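Local coordinates for internalin (Listeria monocytogenes serotype 4b, PDB 4FMZ), which is a leucine-rich-repeat protein of the internalin family that probably takes part in adhesion to, or invasion of, host cells, at residues D213-A218 with L236-N241; S225-N230 with L245-I250; S82-L87 with S104-L109. One frame throughout, in Å; residues are numbered along the deposited sequence.

Contact 1: D213-A218 with L236-N241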
loop_
_atom_site.group_PDB
_atom_site.type_symbol
_atom_site.label_atom_id
_atom_site.label_comp_id
_atom_site.label_asym_id
_atom_site.label_seq_id
_atom_site.Cartn_x
_atom_site.Cartn_y
_atom_site.Cartn_z
ATOM N N ASP A 213 -14.321 15.140 -2.039
ATOM C CA ASP A 213 -15.357 14.702 -1.114
ATOM C C ASP A 213 -15.009 13.368 -0.443
ATOM O O ASP A 213 -14.778 12.371 -1.129
ATOM C CB ASP A 213 -16.682 14.588 -1.899
ATOM C CG ASP A 213 -17.938 14.195 -1.136
ATOM O OD1 ASP A 213 -17.875 14.078 0.106
ATOM O OD2 ASP A 213 -18.991 14.028 -1.783
ATOM N N ILE A 214 -15.029 13.349 0.908
ATOM C CA ILE A 214 -14.747 12.143 1.679
ATOM C C ILE A 214 -16.016 11.561 2.353
ATOM O O ILE A 214 -15.886 10.770 3.287
ATOM C CB ILE A 214 -13.587 12.335 2.694
ATOM C CG1 ILE A 214 -13.799 13.560 3.625
ATOM C CG2 ILE A 214 -12.245 12.373 1.963
ATOM C CD1 ILE A 214 -12.995 13.519 4.934
ATOM N N THR A 215 -17.228 11.882 1.831
ATOM C CA THR A 215 -18.490 11.322 2.330
ATOM C C THR A 215 -18.420 9.758 2.443
ATOM O O THR A 215 -18.778 9.259 3.516
ATOM C CB THR A 215 -19.674 11.778 1.456
ATOM O OG1 THR A 215 -19.827 13.186 1.633
ATOM C CG2 THR A 215 -20.981 11.092 1.807
ATOM N N PRO A 216 -17.897 8.978 1.443
ATOM C CA PRO A 216 -17.875 7.504 1.600
ATOM C C PRO A 216 -17.100 6.984 2.816
ATOM O O PRO A 216 -17.394 5.885 3.282
ATOM C CB PRO A 216 -17.214 7.014 0.308
ATOM C CG PRO A 216 -16.526 8.200 -0.239
ATOM C CD PRO A 216 -17.419 9.345 0.093
ATOM N N VAL A 217 -16.152 7.771 3.347
ATOM C CA VAL A 217 -15.311 7.383 4.488
ATOM C C VAL A 217 -16.184 7.226 5.775
ATOM O O VAL A 217 -15.835 6.412 6.632
ATOM C CB VAL A 217 -14.111 8.361 4.673
ATOM C CG1 VAL A 217 -13.242 7.971 5.859
ATOM C CG2 VAL A 217 -13.267 8.430 3.399
ATOM N N ALA A 218 -17.336 7.924 5.863
ATOM C CA ALA A 218 -18.267 7.787 6.987
ATOM C C ALA A 218 -18.766 6.327 7.130
ATOM O O ALA A 218 -19.087 5.906 8.233
ATOM C CB ALA A 218 -19.453 8.737 6.826
ATOM N N LEU A 236 -14.712 17.914 6.626
ATOM C CA LEU A 236 -14.293 16.812 7.488
ATOM C C LEU A 236 -15.449 16.138 8.231
ATOM O O LEU A 236 -15.204 15.131 8.891
ATOM C CB LEU A 236 -13.259 17.296 8.527
ATOM C CG LEU A 236 -11.889 17.739 8.028
ATOM C CD1 LEU A 236 -10.955 17.986 9.187
ATOM C CD2 LEU A 236 -11.281 16.701 7.100
ATOM N N SER A 237 -16.691 16.660 8.127
ATOM C CA SER A 237 -17.875 16.114 8.818
ATOM C C SER A 237 -18.034 14.574 8.609
ATOM O O SER A 237 -18.365 13.916 9.599
ATOM C CB SER A 237 -19.155 16.879 8.460
ATOM O OG SER A 237 -19.638 16.633 7.147
ATOM N N PRO A 238 -17.676 13.941 7.446
ATOM C CA PRO A 238 -17.782 12.463 7.352
ATOM C C PRO A 238 -16.889 11.677 8.336
ATOM O O PRO A 238 -17.117 10.491 8.521
ATOM C CB PRO A 238 -17.357 12.175 5.909
ATOM C CG PRO A 238 -17.666 13.431 5.172
ATOM C CD PRO A 238 -17.254 14.501 6.142
ATOM N N LEU A 239 -15.898 12.326 8.982
ATOM C CA LEU A 239 -15.005 11.660 9.944
ATOM C C LEU A 239 -15.551 11.685 11.372
ATOM O O LEU A 239 -15.014 10.991 12.231
ATOM C CB LEU A 239 -13.596 12.337 9.956
ATOM C CG LEU A 239 -12.871 12.546 8.630
ATOM C CD1 LEU A 239 -11.535 13.251 8.854
ATOM C CD2 LEU A 239 -12.654 11.224 7.902
ATOM N N ALA A 240 -16.591 12.510 11.630
ATOM C CA ALA A 240 -17.146 12.794 12.955
ATOM C C ALA A 240 -17.478 11.583 13.832
ATOM O O ALA A 240 -17.301 11.681 15.052
ATOM C CB ALA A 240 -18.370 13.687 12.842
ATOM N N ASN A 241 -17.922 10.457 13.250
ATOM C CA ASN A 241 -18.307 9.284 14.043
ATOM C C ASN A 241 -17.317 8.124 13.947
ATOM O O ASN A 241 -17.612 7.032 14.441
ATOM C CB ASN A 241 -19.710 8.809 13.647
ATOM C CG ASN A 241 -20.762 9.884 13.741
ATOM O OD1 ASN A 241 -21.540 10.090 12.813
ATOM N ND2 ASN A 241 -20.783 10.621 14.837
#

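Contact 2: S225-N230 with L245-I250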
loop_
_atom_site.group_PDB
_atom_site.type_symbol
_atom_site.label_atom_id
_atom_site.label_comp_id
_atom_site.label_asym_id
_atom_site.label_seq_id
_atom_site.Cartn_x
_atom_site.Cartn_y
_atom_site.Cartn_z
ATOM N N SER A 225 -6.650 4.201 10.692
ATOM C CA SER A 225 -5.692 5.144 10.119
ATOM C C SER A 225 -6.147 5.635 8.752
ATOM O O SER A 225 -6.582 4.841 7.914
ATOM C CB SER A 225 -4.305 4.511 10.014
ATOM O OG SER A 225 -3.835 4.091 11.284
ATOM N N LEU A 226 -6.057 6.942 8.537
ATOM C CA LEU A 226 -6.429 7.599 7.293
ATOM C C LEU A 226 -5.337 8.584 6.917
ATOM O O LEU A 226 -5.012 9.464 7.707
ATOM C CB LEU A 226 -7.815 8.303 7.408
ATOM C CG LEU A 226 -8.287 9.135 6.191
ATOM C CD1 LEU A 226 -8.602 8.251 4.992
ATOM C CD2 LEU A 226 -9.532 9.917 6.528
ATOM N N LYS A 227 -4.753 8.400 5.731
ATOM C CA LYS A 227 -3.708 9.251 5.158
ATOM C C LYS A 227 -4.226 9.714 3.806
ATOM O O LYS A 227 -4.366 8.911 2.890
ATOM C CB LYS A 227 -2.361 8.498 5.037
ATOM C CG LYS A 227 -1.821 7.924 6.352
ATOM C CD LYS A 227 -0.460 7.253 6.140
ATOM C CE LYS A 227 0.103 6.686 7.418
ATOM N NZ LYS A 227 -0.589 5.440 7.857
ATOM N N ILE A 228 -4.608 10.989 3.698
ATOM C CA ILE A 228 -5.218 11.483 2.468
ATOM C C ILE A 228 -4.811 12.967 2.232
ATOM O O ILE A 228 -5.605 13.786 1.764
ATOM C CB ILE A 228 -6.764 11.223 2.556
ATOM C CG1 ILE A 228 -7.468 11.237 1.180
ATOM C CG2 ILE A 228 -7.477 12.054 3.642
ATOM C CD1 ILE A 228 -8.862 10.492 1.134
ATOM N N GLY A 229 -3.532 13.265 2.502
ATOM C CA GLY A 229 -2.946 14.573 2.245
ATOM C C GLY A 229 -2.866 14.858 0.752
ATOM O O GLY A 229 -3.011 13.938 -0.059
ATOM N N ASN A 230 -2.627 16.119 0.370
ATOM C CA ASN A 230 -2.554 16.560 -1.031
ATOM C C ASN A 230 -3.762 16.100 -1.855
ATOM O O ASN A 230 -3.647 15.300 -2.795
ATOM C CB ASN A 230 -1.271 16.189 -1.770
ATOM C CG ASN A 230 -0.981 17.294 -2.802
ATOM O OD1 ASN A 230 -1.841 17.719 -3.591
ATOM N ND2 ASN A 230 0.201 17.845 -2.806
ATOM N N LEU A 245 -10.637 6.092 14.993
ATOM C CA LEU A 245 -9.557 6.787 14.282
ATOM C C LEU A 245 -8.423 7.189 15.263
ATOM O O LEU A 245 -8.684 7.833 16.276
ATOM C CB LEU A 245 -10.143 8.002 13.530
ATOM C CG LEU A 245 -9.399 8.476 12.289
ATOM C CD1 LEU A 245 -9.394 7.416 11.187
ATOM C CD2 LEU A 245 -10.035 9.741 11.754
ATOM N N THR A 246 -7.186 6.726 14.991
ATOM C CA THR A 246 -6.001 6.935 15.842
ATOM C C THR A 246 -4.942 7.768 15.116
ATOM O O THR A 246 -4.128 8.420 15.762
ATOM C CB THR A 246 -5.435 5.532 16.235
ATOM O OG1 THR A 246 -6.501 4.727 16.742
ATOM C CG2 THR A 246 -4.284 5.548 17.229
ATOM N N TRP A 247 -4.881 7.654 13.788
ATOM C CA TRP A 247 -3.862 8.304 12.960
ATOM C C TRP A 247 -4.561 9.000 11.808
ATOM O O TRP A 247 -5.229 8.345 10.994
ATOM C CB TRP A 247 -2.851 7.240 12.455
ATOM C CG TRP A 247 -1.619 7.780 11.802
ATOM C CD1 TRP A 247 -1.528 8.350 10.564
ATOM C CD2 TRP A 247 -0.279 7.714 12.315
ATOM N NE1 TRP A 247 -0.222 8.710 10.306
ATOM C CE2 TRP A 247 0.567 8.322 11.361
ATOM C CE3 TRP A 247 0.287 7.231 13.510
ATOM C CZ2 TRP A 247 1.957 8.408 11.537
ATOM C CZ3 TRP A 247 1.665 7.333 13.691
ATOM C CH2 TRP A 247 2.479 7.943 12.725
ATOM N N LEU A 248 -4.468 10.320 11.761
ATOM C CA LEU A 248 -5.150 11.068 10.714
ATOM C C LEU A 248 -4.203 12.078 10.065
ATOM O O LEU A 248 -3.756 13.003 10.728
ATOM C CB LEU A 248 -6.426 11.768 11.277
ATOM C CG LEU A 248 -7.199 12.732 10.344
ATOM C CD1 LEU A 248 -7.662 12.023 9.065
ATOM C CD2 LEU A 248 -8.425 13.310 11.053
ATOM N N GLU A 249 -3.922 11.885 8.764
ATOM C CA GLU A 249 -3.071 12.770 7.956
ATOM C C GLU A 249 -3.909 13.335 6.843
ATOM O O GLU A 249 -4.381 12.576 5.992
ATOM C CB GLU A 249 -1.849 12.033 7.373
ATOM C CG GLU A 249 -0.837 11.531 8.384
ATOM C CD GLU A 249 0.317 10.730 7.806
ATOM O OE1 GLU A 249 0.385 10.548 6.568
ATOM O OE2 GLU A 249 1.162 10.280 8.611
ATOM N N ILE A 250 -4.146 14.633 6.870
ATOM C CA ILE A 250 -4.981 15.280 5.870
ATOM C C ILE A 250 -4.418 16.695 5.602
ATOM O O ILE A 250 -5.156 17.648 5.347
ATOM C CB ILE A 250 -6.476 15.220 6.332
ATOM C CG1 ILE A 250 -7.476 15.492 5.191
ATOM C CG2 ILE A 250 -6.767 15.959 7.648
ATOM C CD1 ILE A 250 -8.858 14.866 5.345
#

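Contact 3: S82-L87 with S104-L109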
loop_
_atom_site.group_PDB
_atom_site.type_symbol
_atom_site.label_atom_id
_atom_site.label_comp_id
_atom_site.label_asym_id
_atom_site.label_seq_id
_atom_site.Cartn_x
_atom_site.Cartn_y
_atom_site.Cartn_z
ATOM N N SER A 82 5.946 -16.515 -19.354
ATOM C CA SER A 82 5.221 -17.661 -19.924
ATOM C C SER A 82 5.632 -19.011 -19.265
ATOM O O SER A 82 4.746 -19.825 -19.049
ATOM C CB SER A 82 5.377 -17.737 -21.442
ATOM O OG SER A 82 6.733 -17.725 -21.852
ATOM N N PRO A 83 6.917 -19.279 -18.846
ATOM C CA PRO A 83 7.205 -20.584 -18.195
ATOM C C PRO A 83 6.450 -20.820 -16.869
ATOM O O PRO A 83 6.451 -21.950 -16.386
ATOM C CB PRO A 83 8.724 -20.533 -17.952
ATOM C CG PRO A 83 9.223 -19.561 -18.945
ATOM C CD PRO A 83 8.167 -18.504 -18.982
ATOM N N LEU A 84 5.787 -19.780 -16.293
ATOM C CA LEU A 84 5.004 -19.945 -15.060
ATOM C C LEU A 84 3.603 -20.504 -15.319
ATOM O O LEU A 84 2.941 -20.918 -14.365
ATOM C CB LEU A 84 4.825 -18.593 -14.315
ATOM C CG LEU A 84 6.038 -17.938 -13.668
ATOM C CD1 LEU A 84 5.638 -16.684 -12.912
ATOM C CD2 LEU A 84 6.757 -18.891 -12.739
ATOM N N SER A 85 3.135 -20.462 -16.590
ATOM C CA SER A 85 1.751 -20.741 -17.007
ATOM C C SER A 85 1.116 -22.032 -16.456
ATOM O O SER A 85 -0.091 -22.027 -16.228
ATOM C CB SER A 85 1.605 -20.713 -18.524
ATOM O OG SER A 85 2.221 -21.837 -19.133
ATOM N N ASN A 86 1.884 -23.103 -16.231
ATOM C CA ASN A 86 1.309 -24.351 -15.718
ATOM C C ASN A 86 1.695 -24.624 -14.247
ATOM O O ASN A 86 1.403 -25.703 -13.731
ATOM C CB ASN A 86 1.716 -25.524 -16.611
ATOM C CG ASN A 86 0.791 -25.734 -17.777
ATOM O OD1 ASN A 86 0.777 -24.963 -18.742
ATOM N ND2 ASN A 86 0.001 -26.798 -17.717
ATOM N N LEU A 87 2.278 -23.642 -13.547
ATOM C CA LEU A 87 2.645 -23.858 -12.139
ATOM C C LEU A 87 1.428 -23.533 -11.260
ATOM O O LEU A 87 1.441 -22.614 -10.440
ATOM C CB LEU A 87 3.901 -23.043 -11.764
ATOM C CG LEU A 87 5.174 -23.433 -12.546
ATOM C CD1 LEU A 87 6.376 -22.609 -12.098
ATOM C CD2 LEU A 87 5.469 -24.943 -12.423
ATOM N N SER A 104 -0.356 -12.554 -19.083
ATOM C CA SER A 104 -1.222 -13.630 -19.608
ATOM C C SER A 104 -0.974 -14.963 -18.909
ATOM O O SER A 104 -1.922 -15.676 -18.604
ATOM C CB SER A 104 -1.013 -13.818 -21.111
ATOM O OG SER A 104 -1.472 -12.696 -21.848
ATOM N N ALA A 105 0.298 -15.268 -18.617
ATOM C CA ALA A 105 0.733 -16.520 -17.990
ATOM C C ALA A 105 0.170 -16.747 -16.581
ATOM O O ALA A 105 0.233 -17.870 -16.094
ATOM C CB ALA A 105 2.243 -16.557 -17.935
ATOM N N LEU A 106 -0.402 -15.716 -15.935
ATOM C CA LEU A 106 -0.954 -15.897 -14.592
ATOM C C LEU A 106 -2.413 -16.367 -14.609
ATOM O O LEU A 106 -2.951 -16.714 -13.547
ATOM C CB LEU A 106 -0.865 -14.583 -13.803
ATOM C CG LEU A 106 0.510 -13.907 -13.708
ATOM C CD1 LEU A 106 0.439 -12.654 -12.851
ATOM C CD2 LEU A 106 1.563 -14.862 -13.161
ATOM N N GLN A 107 -3.057 -16.368 -15.794
ATOM C CA GLN A 107 -4.492 -16.640 -15.930
ATOM C C GLN A 107 -4.968 -17.977 -15.325
ATOM O O GLN A 107 -6.062 -17.986 -14.784
ATOM C CB GLN A 107 -4.980 -16.499 -17.379
ATOM C CG GLN A 107 -4.486 -17.543 -18.378
ATOM C CD GLN A 107 -4.399 -17.011 -19.795
ATOM O OE1 GLN A 107 -5.192 -16.180 -20.236
ATOM N NE2 GLN A 107 -3.425 -17.490 -20.549
ATOM N N ASN A 108 -4.176 -19.064 -15.366
ATOM C CA ASN A 108 -4.626 -20.353 -14.811
ATOM C C ASN A 108 -4.136 -20.575 -13.363
ATOM O O ASN A 108 -4.411 -21.627 -12.776
ATOM C CB ASN A 108 -4.170 -21.520 -15.698
ATOM C CG ASN A 108 -4.684 -21.496 -17.123
ATOM O OD1 ASN A 108 -5.694 -20.861 -17.445
ATOM N ND2 ASN A 108 -4.004 -22.209 -18.014
ATOM N N LEU A 109 -3.425 -19.587 -12.775
ATOM C CA LEU A 109 -2.874 -19.758 -11.422
ATOM C C LEU A 109 -3.930 -19.364 -10.375
ATOM O O LEU A 109 -3.703 -18.494 -9.531
ATOM C CB LEU A 109 -1.554 -18.972 -11.260
ATOM C CG LEU A 109 -0.485 -19.125 -12.363
ATOM C CD1 LEU A 109 0.807 -18.424 -11.967
ATOM C CD2 LEU A 109 -0.188 -20.596 -12.666
HETATM O O HOH W 1 -1.675 -19.663 -16.473
#

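Contact 1: D213-A218 with L236-N241
Pro238 sets its ring against the backbone of Ile214 and Thr215, joining short turns on the convex side of two successive coils of the leucine-rich-repeat solenoid. Carbon-to-backbone contacts make up the outer half of this joint. The ring comes in through its CB and CG: CB sits 3.3 Å from Ile214 O, while CG lies 3.6 Å from Thr215 CA. At the other end of the turn, Ala218 CA approaches Pro238 O at 3.3 Å, a CA-H...O contact with a bent angle of 123° at the hydrogen, and the Ala218 methyl lies beside the same proline.

Apolar side chains form the inner half. Ile214 places CG1 between its backbone N and carbonyl carbon (chi1 53°), and CD1 at the end of that branch meets Leu239 CD2 at 3.8 Å, the two side chains crossing at about a right angle. Val217 CG1 reaches the same Leu239 CD2 methyl at 3.9 Å, and Leu236 CD2 borders Ile214 CD1 at 4.2 Å.

Polar bonds stay within each turn. Asp213 OD1 takes two donors from Thr215: its backbone N at 2.9 Å, from above the carboxylate plane as an Asx turn, and its OG1 at 2.6 Å through the syn lone pair. In the neighbouring coil Asp235 OD1 accepts from Ser237 N.

No hydrogen bond crosses between 213-218 and 236-241. The coils therefore meet here by shape and hydrophobic burial, while each turn keeps its form through its own bonds.

Contact 2: S225-N230 with L245-I250
Lys227 and Glu249 lie side by side on adjacent parallel strands of the leucine-rich-repeat solenoid, pointing the same way from its concave face. Strands 225-227 and 247-249 run 11° from parallel, and the ladder Leu226 N to Trp247 O, Glu249 N to Leu226 O and Ile228 N to Glu249 O holds them in register. All three bonds are nearly straight.

Ser225, Lys227, Trp247 and Glu249 share one side of this ladder. Glu249 has a second conformer; in the one described here, the Lys227 methylenes run along its carboxylate, with CD 3.4 Å from Glu249 OE1. The Lys227 ammonium goes to the indole instead: a bend at the last torsion (chi4 74°) puts NZ over the face of Trp247, 4.4 Å from the centroid of the five-membered ring, a cation-pi contact. Just before it, CE lies 3.5 Å from Trp247 NE1. Lys227 NZ and Glu249 OE2 stay 5.2 Å apart, too far for a salt bridge, though the opposite charges probably still attract. Ser225 CA approaches Trp247 O at 3.4 Å, a CA-H...O contact of the backbone. Tyr203 and Met269, on the flanking strands, continue this surface.

Leu226 and Leu248 point into the solenoid from the other side, also side by side, with Leu226 CD2 3.8 Å from Leu248 CD1. Past the strands the pattern recurs in Ile228 and Ile250, where CG2 of the first touches CD1 of the second. Asn253 ND2 donates to the carbonyl oxygens of both isoleucines, adding an asparagine link between the coils.

In the same Glu249 conformer, Trp247 NE1 donates to Glu249 OE2 at 2.7 Å, the oxygen close to the ring plane and the N-H arriving from above the carboxylate plane.

Contact 3: S82-L87 with S104-L109
Ala105 loses the most surface in this joint between two convex-side turns of the solenoid, and it works from both ends. Its methyl rests on the backbone of Ser82, with CB 3.7 Å from Ser82 CA. Its carbonyl faces Ser85, whose CA-H points almost straight at Ala105 O (3.4 Å, 165° at the hydrogen).

Leu109 comes next. With CG anti to its own carbonyl carbon (chi1 -48°), it sends CD2 under the turn that runs from Leu84 to Leu87, meeting Leu87 O at 3.4 Å and Leu84 O at 3.6 Å. Deeper in, Leu84 CD1 comes within 4.5 Å of Leu106 CD2, and both leucines also pack on Leu93 of strand 92-94.

Ser85 completes the trio through its backbone. A water donates to Ser85 O at 2.9 Å and to Ala105 O at 2.6 Å, and accepts from Asn108 N at 2.8 Å.

No direct hydrogen bond spans 82-87 and 104-109. The water thus supplies the conventional polar link, satisfying two carbonyls and an amide of neighbouring coils, while carbon contacts close the rest.

How the contacts relate
Contacts 1 and 2 are neighbours on the same part of the leucine-rich-repeat solenoid, their centres 12 Å apart. Their segments alternate along the chain, 213-218, 225-230, 236-241 and 245-250, so the chain passes from convex turn to concave strand and back. Leu239 and Leu236 of contact 1 touch Leu226, Leu248 and Ile250 of contact 2, making one continuous hydrophobic interior. Contact 3 closes earlier in the chain and lies on the opposite side of the chain's centre, about 42 Å from contact 1 and about 38 Å from contact 2 between centres. It joins successive turns much as contact 1 does, so similar coil-to-coil joints recur along the curved molecule.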